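Nitrogenase molybdenum-iron protein alpha chain (Clostridium pasteurianum, PDB 4WES) forms, with the beta chain, the molybdenum-iron component of nitrogenase, which reduces dinitrogen to ammonium at its iron-molybdenum cofactor. Local coordinates at residues A[28-33]-A[434-439]; A[68-73]-A[99-104]; A[191-196]-A[267-272]; A[203-208]-A[252-257]; A[372-377]-A[425-430]. One frame throughout, in Å; residues are numbered along the deposited sequence.

Interaction 1: A[28-33]-A[434-439]; sequences KTEETP and MHDGTI
K28 meets the 434-439 loop with three polar groups at once, and each of them finds a partner there. Its backbone N donates to T438 O over 2.9 Å. Its own carbonyl receives G437 N, with 2.6 Å between K28 O and that nitrogen. The ammonium group is the third: with CG anti to the backbone N (chi1 176°) and every later torsion extended, the side chain carries NZ to within 2.8 Å of M434 O, the donor tilted 21° from the carbonyl plane. M431 O is a second acceptor for the same NZ, so the buried charge is held by two main-chain carbonyls. The backbone pair continues the antiparallel pairing of edge strand 25-27 with strand 439-441 in the five-stranded mixed sheet, and the chain reaches the latter strand through a type II beta turn from H435 to T438. G437 has phi 88°, a conformation that favours glycine. Inside the turn, T438 OG1 donates to H435 O at 2.7 Å in the carbonyl plane. The H435 ring uses both nitrogens, ND1 to D436 O and NE2 to D361. D436 lies across the aliphatic part of K28, its OD1 3.6 Å from K28 CE but 4.6 Å from K28 NZ, too far for a salt bridge.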
# COMPACT_ATOMS: atom_id res chain seq x y z
N LYS A 28 39.83 32.43 1.62
CA LYS A 28 41.18 32.00 1.94
C LYS A 28 42.00 32.09 0.66
O LYS A 28 41.58 31.56 -0.36
CB LYS A 28 41.16 30.54 2.42
CG LYS A 28 42.53 29.96 2.69
CD LYS A 28 42.49 28.58 3.30
CE LYS A 28 43.91 28.10 3.58
NZ LYS A 28 44.00 26.81 4.32
N THR A 29 43.16 32.71 0.75
CA THR A 29 44.06 32.84 -0.38
C THR A 29 45.48 32.53 -0.01
O THR A 29 45.85 32.48 1.18
CB THR A 29 44.04 34.27 -0.97
OG1 THR A 29 44.60 35.19 -0.02
CG2 THR A 29 42.61 34.71 -1.36
N GLU A 30 46.31 32.38 -1.03
CA GLU A 30 47.72 32.15 -0.81
C GLU A 30 48.31 33.34 -0.05
O GLU A 30 49.12 33.16 0.85
CB GLU A 30 48.43 31.91 -2.15
CG GLU A 30 49.81 31.27 -2.04
CD GLU A 30 50.33 30.84 -3.40
OE1 GLU A 30 49.86 31.48 -4.38
OE2 GLU A 30 51.18 29.86 -3.44
N GLU A 31 47.86 34.55 -0.37
CA GLU A 31 48.39 35.76 0.28
C GLU A 31 47.92 35.88 1.72
O GLU A 31 48.70 36.31 2.58
CB GLU A 31 48.00 37.04 -0.48
CG GLU A 31 47.97 36.91 -2.00
CD GLU A 31 49.29 36.43 -2.60
OE1 GLU A 31 50.36 36.73 -1.98
OE2 GLU A 31 49.27 35.77 -3.70
N THR A 32 46.66 35.52 1.99
CA THR A 32 46.09 35.55 3.35
C THR A 32 45.40 34.21 3.61
O THR A 32 44.19 34.04 3.37
CB THR A 32 45.13 36.75 3.60
OG1 THR A 32 43.80 36.45 3.15
CG2 THR A 32 45.65 37.98 2.90
N PRO A 33 46.17 33.25 4.12
CA PRO A 33 45.62 31.90 4.30
C PRO A 33 44.77 31.77 5.56
O PRO A 33 44.02 30.81 5.70
CB PRO A 33 46.86 31.01 4.38
CG PRO A 33 47.94 31.93 4.83
CD PRO A 33 47.64 33.28 4.27
N MET A 434 41.14 23.79 4.38
CA MET A 434 40.59 24.16 3.09
C MET A 434 41.70 24.63 2.14
O MET A 434 42.75 25.11 2.55
CB MET A 434 39.58 25.27 3.27
CG MET A 434 38.38 24.78 4.06
SD MET A 434 37.14 26.04 4.45
CE MET A 434 36.51 26.41 2.82
N HIS A 435 41.48 24.46 0.86
CA HIS A 435 42.52 24.90 -0.04
C HIS A 435 42.40 26.37 -0.40
O HIS A 435 41.42 27.03 -0.11
CB HIS A 435 42.63 23.98 -1.24
CG HIS A 435 41.48 24.08 -2.18
ND1 HIS A 435 41.34 25.14 -3.06
CD2 HIS A 435 40.49 23.21 -2.48
CE1 HIS A 435 40.27 24.94 -3.82
NE2 HIS A 435 39.74 23.78 -3.48
N ASP A 436 43.46 26.90 -1.00
CA ASP A 436 43.48 28.31 -1.36
C ASP A 436 42.41 28.60 -2.40
O ASP A 436 42.12 27.76 -3.25
CB ASP A 436 44.86 28.71 -1.89
CG ASP A 436 45.91 28.77 -0.79
OD1 ASP A 436 45.54 28.79 0.41
OD2 ASP A 436 47.13 28.82 -1.12
N GLY A 437 41.80 29.79 -2.30
CA GLY A 437 40.76 30.22 -3.22
C GLY A 437 39.33 29.84 -2.88
O GLY A 437 38.40 30.08 -3.63
N THR A 438 39.16 29.25 -1.70
CA THR A 438 37.87 28.82 -1.19
C THR A 438 37.22 29.90 -0.32
O THR A 438 37.89 30.83 0.14
CB THR A 438 38.01 27.47 -0.44
OG1 THR A 438 38.88 27.63 0.68
CG2 THR A 438 38.47 26.39 -1.39
N ILE A 439 35.92 29.75 -0.09
CA ILE A 439 35.18 30.73 0.65
C ILE A 439 34.48 30.11 1.85
O ILE A 439 33.98 28.99 1.79
CB ILE A 439 34.17 31.46 -0.28
CG1 ILE A 439 33.53 32.71 0.35
CG2 ILE A 439 33.13 30.51 -0.84
CD1 ILE A 439 32.87 33.60 -0.68

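Interaction 2: A[68-73]-A[99-104]; sequences DMVHIT and LNFNEY
V70 and F101 set the geometry of this contact. One methyl of the valine, CG2, sits over a face of the phenyl ring in a CH-pi contact, 3.8 Å from the centroid of the F101 ring and 14° off the ring normal. The closest single approach, V70 CG2 to F101 CE2 at 3.7 Å, places the methyl slightly toward the rim on the CD2-CE2 side. V70 turns this branch to the ring because CG2 stands anti to the carbonyl carbon while CG1 takes the place anti to N (chi1 166°). The two side chains meet at a slant, methyl against flat surface. The same ring presents its edge to D68 O, which lies near the ring plane, 3.9 Å from F101 CE2. M69 O approaches F101 CD2 at the same distance of 3.9 Å, but obliquely. F101 thus leans along the backbone of residues 68-70, which leads into strand 69-74 of the four-stranded parallel sheet.

Beside the ring contact, D68 and L99 touch through their first side-chain carbons, CB to CB 3.9 Å apart, and D68 CB also rests 3.7 Å from L99 O. D68 OD1 accepts from the backbone N of Y246. F101 opens a type I turn ending at Y104, overlapped at its start by an Asx turn in which N100 OD1 accepts from N102 N; F101 also packs on F106 and on A4 of the beta chain. No hydrogen bond links the two segments: dispersion dominates, with at most a small electrostatic term from the ring edge near D68 O, so the contact depends on shape fit.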
# COMPACT_ATOMS: atom_id res chain seq x y z
N ASP A 68 18.42 6.57 29.45
CA ASP A 68 17.73 6.08 30.66
C ASP A 68 17.43 7.23 31.62
O ASP A 68 17.07 6.99 32.79
CB ASP A 68 18.48 4.94 31.34
CG ASP A 68 19.87 5.30 31.78
OD1 ASP A 68 20.36 6.40 31.49
OD2 ASP A 68 20.46 4.44 32.43
N MET A 69 17.52 8.46 31.12
CA MET A 69 17.07 9.65 31.79
C MET A 69 15.77 10.12 31.15
O MET A 69 15.71 10.15 29.92
CB MET A 69 18.20 10.69 31.70
CG MET A 69 17.99 12.07 32.27
SD MET A 69 19.61 12.89 32.33
CE MET A 69 19.00 14.52 32.84
N VAL A 70 14.76 10.45 31.95
CA VAL A 70 13.52 11.03 31.40
C VAL A 70 13.71 12.53 31.25
O VAL A 70 13.95 13.23 32.20
CB VAL A 70 12.29 10.69 32.27
CG1 VAL A 70 11.09 11.55 31.88
CG2 VAL A 70 11.96 9.22 32.15
N HIS A 71 13.62 13.01 29.99
CA HIS A 71 13.83 14.41 29.69
C HIS A 71 12.50 15.13 29.52
O HIS A 71 11.78 14.88 28.57
CB HIS A 71 14.66 14.55 28.39
CG HIS A 71 15.96 13.82 28.45
ND1 HIS A 71 17.04 14.28 29.16
CD2 HIS A 71 16.32 12.66 27.87
CE1 HIS A 71 18.02 13.40 29.03
NE2 HIS A 71 17.61 12.43 28.23
N ILE A 72 12.16 15.98 30.49
CA ILE A 72 10.88 16.68 30.50
C ILE A 72 11.06 18.10 30.01
O ILE A 72 11.76 18.90 30.64
CB ILE A 72 10.23 16.70 31.90
CG1 ILE A 72 10.09 15.28 32.47
CG2 ILE A 72 8.88 17.40 31.82
CD1 ILE A 72 9.52 15.25 33.89
N THR A 73 10.43 18.42 28.88
CA THR A 73 10.41 19.80 28.41
C THR A 73 9.35 20.58 29.19
O THR A 73 8.18 20.21 29.17
CB THR A 73 10.06 19.86 26.91
OG1 THR A 73 11.06 19.09 26.20
CG2 THR A 73 9.97 21.27 26.41
N LEU A 99 16.80 0.60 30.63
CA LEU A 99 15.77 1.53 30.17
C LEU A 99 16.19 2.27 28.91
O LEU A 99 17.34 2.61 28.71
CB LEU A 99 15.45 2.54 31.27
CG LEU A 99 14.85 1.97 32.56
CD1 LEU A 99 14.85 3.05 33.65
CD2 LEU A 99 13.47 1.39 32.31
N ASN A 100 15.19 2.61 28.10
CA ASN A 100 15.44 3.36 26.87
C ASN A 100 14.19 4.16 26.56
O ASN A 100 13.16 3.59 26.23
CB ASN A 100 15.73 2.38 25.72
CG ASN A 100 15.78 3.05 24.37
OD1 ASN A 100 16.00 4.27 24.27
ND2 ASN A 100 15.51 2.27 23.33
N PHE A 101 14.30 5.49 26.66
CA PHE A 101 13.16 6.38 26.39
C PHE A 101 13.25 7.08 25.04
O PHE A 101 12.50 8.05 24.78
CB PHE A 101 13.00 7.39 27.52
CG PHE A 101 12.84 6.73 28.88
CD1 PHE A 101 11.70 6.04 29.20
CD2 PHE A 101 13.86 6.77 29.82
CE1 PHE A 101 11.56 5.40 30.40
CE2 PHE A 101 13.71 6.13 31.04
CZ PHE A 101 12.56 5.44 31.33
N ASN A 102 14.10 6.60 24.13
CA ASN A 102 14.23 7.23 22.79
C ASN A 102 12.97 7.41 22.04
O ASN A 102 12.89 8.32 21.21
CB ASN A 102 15.11 6.37 21.82
CG ASN A 102 16.51 6.92 21.63
OD1 ASN A 102 17.13 7.39 22.59
ND2 ASN A 102 17.07 6.85 20.38
N GLU A 103 11.99 6.51 22.24
CA GLU A 103 10.79 6.50 21.43
C GLU A 103 9.72 7.45 21.96
O GLU A 103 8.65 7.52 21.39
CB GLU A 103 10.24 5.08 21.30
CG GLU A 103 11.21 4.12 20.62
CD GLU A 103 11.09 2.65 20.99
OE1 GLU A 103 11.50 1.81 20.15
OE2 GLU A 103 10.64 2.34 22.11
N TYR A 104 10.02 8.17 23.03
CA TYR A 104 9.06 8.99 23.74
C TYR A 104 9.50 10.44 23.78
O TYR A 104 10.69 10.72 23.77
CB TYR A 104 8.91 8.55 25.21
CG TYR A 104 8.46 7.14 25.39
CD1 TYR A 104 7.13 6.82 25.59
CD2 TYR A 104 9.36 6.08 25.39
CE1 TYR A 104 6.72 5.50 25.77
CE2 TYR A 104 8.95 4.78 25.57
CZ TYR A 104 7.64 4.48 25.78
OH TYR A 104 7.26 3.18 25.95

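Interaction 3: A[191-196]-A[267-272]; sequences NTVMTD and NYIAEM
M194 and M272 form the close half of this helix pair. Their side chains slide past each other in opposite directions, so that each sulfur-bearing arm lies against the root of the other: M194 SD is 3.7 Å from M272 CB, and in return M272 CE is 3.8 Å from M194 CB. M194 reaches this position by a bend at chi2 (70°) after CG leaves anti to the backbone N, which carries its methyl beyond the partner side chain to the main chain, CE standing 3.6 Å from M272 O. M272 bends later, at chi3, and its methyl turns toward M194 CB and CG.

V193 and I269 make a lighter contact. They cross at about a right angle, V193 CG1 meeting I269 CD1 at 3.8 Å, while I269 CG1 and M194 CB are 4.2 Å apart. Looser still is the margin at N191, whose OD1 comes no nearer than 4.3 Å to M272 CE; ND2 of N191 bonds to P394 O. T192, T195 and D196, which make no contact with 267-272, are partly exposed.

The short axes cross at -29° with a closest approach of 9.8 Å, a separation that interleaved long side chains fill. Helix 263-277 follows the cluster ligand C262, about 11 Å from the I269 side chain, so the contact packs helix 182-196 against the helix next to a cofactor ligand. That helix is kinked here: I269 N lacks its bond to the preceding turn. Cohesion between these two segments comes mainly from dispersion and burial of thioethers and branched aliphatic groups, while I269 N to N190 OD1 adds one directional link between the helices.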
# COMPACT_ATOMS: atom_id res chain seq x y z
N ASN A 191 27.66 22.79 31.44
CA ASN A 191 27.90 23.29 32.79
C ASN A 191 27.31 22.33 33.81
O ASN A 191 27.96 21.94 34.78
CB ASN A 191 27.31 24.67 32.98
CG ASN A 191 28.09 25.74 32.29
OD1 ASN A 191 29.24 25.55 31.86
ND2 ASN A 191 27.46 26.92 32.17
N THR A 192 26.05 21.96 33.62
CA THR A 192 25.36 21.10 34.59
C THR A 192 25.84 19.66 34.51
O THR A 192 26.00 18.99 35.54
CB THR A 192 23.84 21.24 34.42
OG1 THR A 192 23.47 22.56 34.83
CG2 THR A 192 23.07 20.18 35.15
N VAL A 193 26.13 19.15 33.32
CA VAL A 193 26.69 17.81 33.23
C VAL A 193 28.02 17.74 34.00
O VAL A 193 28.26 16.78 34.75
CB VAL A 193 26.88 17.41 31.74
CG1 VAL A 193 27.70 16.13 31.63
CG2 VAL A 193 25.54 17.22 31.06
N MET A 194 28.87 18.74 33.80
CA MET A 194 30.18 18.72 34.46
C MET A 194 30.07 18.69 35.97
O MET A 194 30.74 17.88 36.61
CB MET A 194 31.01 19.92 34.02
CG MET A 194 32.42 19.91 34.58
SD MET A 194 33.43 18.60 33.83
CE MET A 194 34.71 18.48 35.08
N THR A 195 29.30 19.60 36.54
CA THR A 195 29.30 19.72 37.99
C THR A 195 28.39 18.75 38.68
O THR A 195 28.66 18.35 39.81
CB THR A 195 28.99 21.14 38.43
OG1 THR A 195 27.71 21.52 37.98
CG2 THR A 195 30.01 22.15 37.88
N ASP A 196 27.29 18.36 38.02
CA ASP A 196 26.25 17.62 38.73
C ASP A 196 26.16 16.15 38.33
O ASP A 196 25.43 15.39 38.99
CB ASP A 196 24.88 18.31 38.54
CG ASP A 196 24.85 19.73 39.06
OD1 ASP A 196 25.83 20.17 39.68
OD2 ASP A 196 23.86 20.42 38.80
N ASN A 267 33.68 20.99 23.99
CA ASN A 267 35.01 21.44 24.41
C ASN A 267 34.99 21.99 25.84
O ASN A 267 36.02 21.95 26.52
CB ASN A 267 35.67 22.44 23.45
CG ASN A 267 35.06 23.84 23.46
OD1 ASN A 267 35.67 24.75 24.03
ND2 ASN A 267 33.90 24.01 22.85
N TYR A 268 33.84 22.51 26.27
CA TYR A 268 33.71 23.02 27.64
C TYR A 268 34.07 21.91 28.65
O TYR A 268 34.93 22.09 29.53
CB TYR A 268 32.29 23.52 27.93
CG TYR A 268 31.71 24.36 26.80
CD1 TYR A 268 31.93 25.73 26.73
CD2 TYR A 268 30.90 23.78 25.83
CE1 TYR A 268 31.41 26.47 25.67
CE2 TYR A 268 30.40 24.51 24.79
CZ TYR A 268 30.63 25.86 24.72
OH TYR A 268 30.10 26.64 23.70
N ILE A 269 33.42 20.76 28.50
CA ILE A 269 33.71 19.57 29.32
C ILE A 269 35.13 19.05 29.12
O ILE A 269 35.79 18.66 30.09
CB ILE A 269 32.64 18.50 29.11
CG1 ILE A 269 31.41 18.82 29.95
CG2 ILE A 269 33.14 17.10 29.45
CD1 ILE A 269 30.17 18.07 29.56
N ALA A 270 35.63 19.05 27.88
CA ALA A 270 37.01 18.61 27.67
C ALA A 270 37.98 19.44 28.48
O ALA A 270 38.87 18.92 29.17
CB ALA A 270 37.37 18.65 26.20
N GLU A 271 37.82 20.76 28.42
CA GLU A 271 38.66 21.67 29.20
C GLU A 271 38.51 21.42 30.70
O GLU A 271 39.51 21.36 31.44
CB GLU A 271 38.29 23.11 28.89
CG GLU A 271 38.62 23.64 27.51
CD GLU A 271 38.08 25.06 27.26
OE1 GLU A 271 37.39 25.63 28.15
OE2 GLU A 271 38.34 25.61 26.17
N MET A 272 37.28 21.36 31.16
CA MET A 272 37.04 21.24 32.60
C MET A 272 37.52 19.91 33.16
O MET A 272 37.99 19.85 34.29
CB MET A 272 35.58 21.51 32.96
CG MET A 272 35.20 22.95 32.73
SD MET A 272 33.55 23.43 33.27
CE MET A 272 32.55 22.73 31.96

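Interaction 4: A[203-208]-A[252-257]; sequences KEQKKY and ADKADL
Q205 and K254 join two irregular loops without a direct backbone hydrogen bond; side chains and two waters span the gap instead. K254 sits at the centre of an inverse gamma turn, and its side chain, bent at chi2 and chi4, curls round the carbonyl oxygen of K203, to which NZ donates. That bond of 2.8 Å between K254 NZ and K203 O lies in the carbonyl plane, on a lone pair. Running the other way, Q205 extends from a first torsion of -175° across the K254-A255 peptide, its CG 3.6 Å from K254 O. Its NE2 reaches D256 OD1 at 3.0 Å in a weak bond (134° at hydrogen), the amide and carboxylate planes being 62° apart. One water reinforces that link: it accepts from Q205 NE2 and donates to K206 O and to D256 OD2, the last at 2.7 Å. A second water accepts from K206 N and donates to K254 O, 2.9 Å from each, standing in for a direct backbone bond. The two loops lead into adjacent parallel strands, 209-215 and 257-260, where direct pairing starts with D256 to S209; helix 289-303 packs on Y208 and L257, and helix 263-277 on A252 and D253.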
# COMPACT_ATOMS: atom_id res chain seq x y z
N LYS A 203 32.75 3.81 39.76
CA LYS A 203 33.28 2.64 39.09
C LYS A 203 34.81 2.60 39.12
O LYS A 203 35.49 3.63 39.13
CB LYS A 203 32.71 2.53 37.68
CG LYS A 203 31.25 2.11 37.71
CD LYS A 203 30.68 1.81 36.33
CE LYS A 203 30.31 0.34 36.17
NZ LYS A 203 31.49 -0.55 36.00
N GLU A 204 35.33 1.38 39.16
CA GLU A 204 36.76 1.13 39.07
C GLU A 204 37.21 1.38 37.63
O GLU A 204 36.64 0.84 36.70
CB GLU A 204 37.03 -0.32 39.45
CG GLU A 204 38.46 -0.83 39.46
CD GLU A 204 38.57 -2.32 39.79
OE1 GLU A 204 37.59 -2.90 40.33
OE2 GLU A 204 39.64 -2.91 39.48
N GLN A 205 38.27 2.16 37.45
CA GLN A 205 38.78 2.44 36.10
C GLN A 205 39.45 1.20 35.51
O GLN A 205 40.24 0.52 36.16
CB GLN A 205 39.78 3.58 36.13
CG GLN A 205 40.28 4.04 34.77
CD GLN A 205 40.99 5.37 34.85
OE1 GLN A 205 40.71 6.20 35.73
NE2 GLN A 205 41.88 5.61 33.88
N LYS A 206 39.12 0.91 34.26
CA LYS A 206 39.73 -0.18 33.52
C LYS A 206 40.94 0.29 32.72
O LYS A 206 41.16 1.48 32.49
CB LYS A 206 38.68 -0.88 32.60
CG LYS A 206 37.57 -1.61 33.36
CD LYS A 206 36.51 -2.20 32.46
CE LYS A 206 35.56 -3.07 33.27
NZ LYS A 206 34.56 -3.72 32.38
N LYS A 207 41.72 -0.67 32.27
CA LYS A 207 42.93 -0.37 31.49
C LYS A 207 42.56 0.19 30.11
O LYS A 207 41.54 -0.16 29.54
CB LYS A 207 43.81 -1.60 31.32
CG LYS A 207 44.29 -2.21 32.62
CD LYS A 207 45.25 -3.36 32.32
CE LYS A 207 44.96 -4.59 33.18
NZ LYS A 207 45.24 -4.38 34.63
N TYR A 208 43.45 1.03 29.59
CA TYR A 208 43.29 1.62 28.27
C TYR A 208 41.94 2.29 28.06
O TYR A 208 41.29 2.12 27.02
CB TYR A 208 43.53 0.59 27.18
CG TYR A 208 44.84 -0.16 27.36
CD1 TYR A 208 46.06 0.50 27.35
CD2 TYR A 208 44.84 -1.52 27.56
CE1 TYR A 208 47.25 -0.18 27.51
CE2 TYR A 208 46.01 -2.21 27.74
CZ TYR A 208 47.21 -1.53 27.72
OH TYR A 208 48.36 -2.26 27.88
N ALA A 252 32.40 9.39 33.72
CA ALA A 252 33.24 9.85 32.64
C ALA A 252 34.68 10.14 33.12
O ALA A 252 35.61 10.11 32.33
CB ALA A 252 32.67 11.08 31.96
N ASP A 253 34.87 10.42 34.42
CA ASP A 253 36.20 10.68 34.94
C ASP A 253 37.10 9.43 34.99
O ASP A 253 38.28 9.56 35.27
CB ASP A 253 36.14 11.34 36.32
CG ASP A 253 35.39 10.48 37.36
OD1 ASP A 253 34.33 9.91 37.04
OD2 ASP A 253 35.90 10.40 38.50
N LYS A 254 36.57 8.26 34.72
CA LYS A 254 37.33 7.01 34.79
C LYS A 254 37.94 6.68 33.43
O LYS A 254 37.68 5.61 32.83
CB LYS A 254 36.43 5.90 35.32
CG LYS A 254 35.86 6.18 36.70
CD LYS A 254 36.96 6.23 37.76
CE LYS A 254 36.51 7.01 38.99
NZ LYS A 254 35.32 6.36 39.57
N ALA A 255 38.76 7.61 32.93
CA ALA A 255 39.41 7.46 31.64
C ALA A 255 40.77 8.09 31.69
O ALA A 255 41.01 8.99 32.48
CB ALA A 255 38.60 8.09 30.51
N ASP A 256 41.65 7.64 30.80
CA ASP A 256 42.95 8.27 30.63
C ASP A 256 43.07 9.24 29.47
O ASP A 256 43.99 10.04 29.46
CB ASP A 256 44.02 7.20 30.48
CG ASP A 256 44.38 6.58 31.80
OD1 ASP A 256 44.15 7.23 32.85
OD2 ASP A 256 44.83 5.46 31.82
N LEU A 257 42.13 9.19 28.51
CA LEU A 257 42.21 10.10 27.38
C LEU A 257 40.82 10.39 26.87
O LEU A 257 40.04 9.47 26.62
CB LEU A 257 43.07 9.47 26.25
CG LEU A 257 43.34 10.35 25.02
CD1 LEU A 257 44.18 11.58 25.37
CD2 LEU A 257 44.03 9.49 23.97
O HOH W 1 42.76 3.66 31.70
O HOH W 2 37.24 2.79 33.01

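Interaction 5: A[372-377]-A[425-430]; sequences RDDYEG and SSYGGM
M430 N donates to D374 O, the one hydrogen bond between the segments, at 2.9 Å and with 155° at the hydrogen. It ties the carbonyl of D374, in the short helix 372-376, to M430, where the 425-430 loop meets helix 430-433; Y375 also pairs with M431.

Close backbone packing comes next. G377, which follows the helix with positive phi (100°), and G429 have their CA atoms 4.1 Å apart. G377 CA makes a CA-H...O contact with Y427 O at 3.3 Å, and G429 CA lies 3.2 Å from D374 O. At these two glycines the chains are in direct main-chain contact.

Apolar side-chain contact is confined to M430, whose chain runs beside Y375 in the same direction; its methyl CE, turned by the chi3 bend, is 4.1 Å from Y375 CE1.

Polar groups also border the Y427 ring. D374 OD1 lies in the ring plane, 3.8 Å from Y427 CE2, with carboxylate and ring 61° apart, while G429 N, from Y427's own segment, stands over one face, toward the rim. Y427 OH bonds to H349. D374 is also bound by H263 through OD1 and by R264 in a salt bridge; its side chain is about 8 Å from the iron-molybdenum cluster.

The salt bridge to R264 and the hydrogen bond to H263 probably offset the cost of burying the D374 carboxylate, to which the aromatic C-H edge may add a small favourable term.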
# COMPACT_ATOMS: atom_id res chain seq x y z
N ARG A 372 34.64 31.54 16.38
CA ARG A 372 35.86 31.81 15.63
C ARG A 372 36.88 30.69 15.79
O ARG A 372 37.61 30.40 14.85
CB ARG A 372 36.47 33.15 16.04
CG ARG A 372 35.77 34.36 15.43
CD ARG A 372 36.48 35.65 15.79
NE ARG A 372 37.85 35.63 15.30
CZ ARG A 372 38.88 36.07 15.98
NH1 ARG A 372 38.72 36.74 17.11
NH2 ARG A 372 40.09 35.87 15.50
N ASP A 373 36.95 30.07 16.98
CA ASP A 373 37.92 28.99 17.18
C ASP A 373 37.67 27.78 16.28
O ASP A 373 38.62 27.04 15.93
CB ASP A 373 38.05 28.57 18.66
CG ASP A 373 36.73 28.50 19.43
OD1 ASP A 373 35.89 29.41 19.35
OD2 ASP A 373 36.62 27.53 20.21
N ASP A 374 36.40 27.48 15.97
CA ASP A 374 36.12 26.37 15.06
C ASP A 374 36.57 26.68 13.63
O ASP A 374 36.94 25.78 12.88
CB ASP A 374 34.64 26.03 15.07
CG ASP A 374 34.17 25.69 16.48
OD1 ASP A 374 34.53 24.61 16.98
OD2 ASP A 374 33.48 26.55 17.05
N TYR A 375 36.45 27.95 13.22
CA TYR A 375 36.90 28.38 11.89
C TYR A 375 38.41 28.52 11.82
O TYR A 375 39.04 28.04 10.87
CB TYR A 375 36.25 29.70 11.52
CG TYR A 375 34.77 29.67 11.19
CD1 TYR A 375 34.33 29.27 9.94
CD2 TYR A 375 33.81 30.06 12.12
CE1 TYR A 375 32.98 29.29 9.59
CE2 TYR A 375 32.47 30.10 11.79
CZ TYR A 375 32.05 29.72 10.51
OH TYR A 375 30.74 29.73 10.15
N GLU A 376 39.00 29.21 12.79
CA GLU A 376 40.37 29.72 12.75
C GLU A 376 41.35 28.94 13.61
O GLU A 376 42.57 29.15 13.52
CB GLU A 376 40.39 31.17 13.20
CG GLU A 376 39.54 32.13 12.37
CD GLU A 376 39.48 33.53 12.91
OE1 GLU A 376 40.57 34.05 13.30
OE2 GLU A 376 38.38 34.13 12.96
N GLY A 377 40.83 28.08 14.47
CA GLY A 377 41.60 27.35 15.44
C GLY A 377 41.58 27.91 16.84
O GLY A 377 41.33 29.11 17.04
N SER A 425 44.91 18.89 23.47
CA SER A 425 44.25 20.13 23.89
C SER A 425 44.33 21.19 22.82
O SER A 425 44.54 22.35 23.10
CB SER A 425 44.85 20.60 25.23
OG SER A 425 44.79 19.52 26.15
N SER A 426 44.12 20.79 21.57
CA SER A 426 44.21 21.74 20.48
C SER A 426 43.26 21.36 19.37
O SER A 426 42.76 20.22 19.29
CB SER A 426 45.64 21.86 20.00
OG SER A 426 46.05 20.66 19.45
N TYR A 427 42.95 22.34 18.52
CA TYR A 427 42.09 22.13 17.34
C TYR A 427 42.45 23.21 16.36
O TYR A 427 42.27 24.40 16.66
CB TYR A 427 40.63 22.24 17.72
CG TYR A 427 39.61 22.10 16.58
CD1 TYR A 427 39.83 21.24 15.51
CD2 TYR A 427 38.44 22.82 16.60
CE1 TYR A 427 38.89 21.09 14.52
CE2 TYR A 427 37.48 22.68 15.60
CZ TYR A 427 37.72 21.82 14.56
OH TYR A 427 36.74 21.64 13.59
N GLY A 428 42.95 22.81 15.20
CA GLY A 428 43.40 23.79 14.20
C GLY A 428 42.31 24.55 13.48
O GLY A 428 42.59 25.57 12.87
N GLY A 429 41.08 24.03 13.48
CA GLY A 429 39.96 24.69 12.85
C GLY A 429 39.81 24.34 11.38
O GLY A 429 40.70 23.75 10.75
N MET A 430 38.67 24.71 10.83
CA MET A 430 38.31 24.29 9.47
C MET A 430 39.11 24.98 8.38
O MET A 430 39.48 24.34 7.40
CB MET A 430 36.82 24.51 9.28
CG MET A 430 36.31 24.10 7.90
SD MET A 430 34.52 24.00 7.79
CE MET A 430 34.06 25.73 7.79

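How the interactions relate
Interaction 1 closes a loop of about 400 residues within which the other four are nested. Interaction 5 is its neighbour, centres 16 Å apart: residues 425-430 run directly into 434-439 through helix 430-433. Interaction 4 lies in turn inside the loop closed by interaction 3, their centres 17 Å apart, and helix 263-277 takes part in interaction 3 while packing against the 252-257 loop. Interactions 3 and 5 come within about 5 Å at nearest atoms; the I269 side chain of interaction 3 is about 12 Å and the D374 side chain of interaction 5 about 8 Å from the iron-molybdenum cluster. Interactions 1, 2 and 4 lie away from the cluster sites.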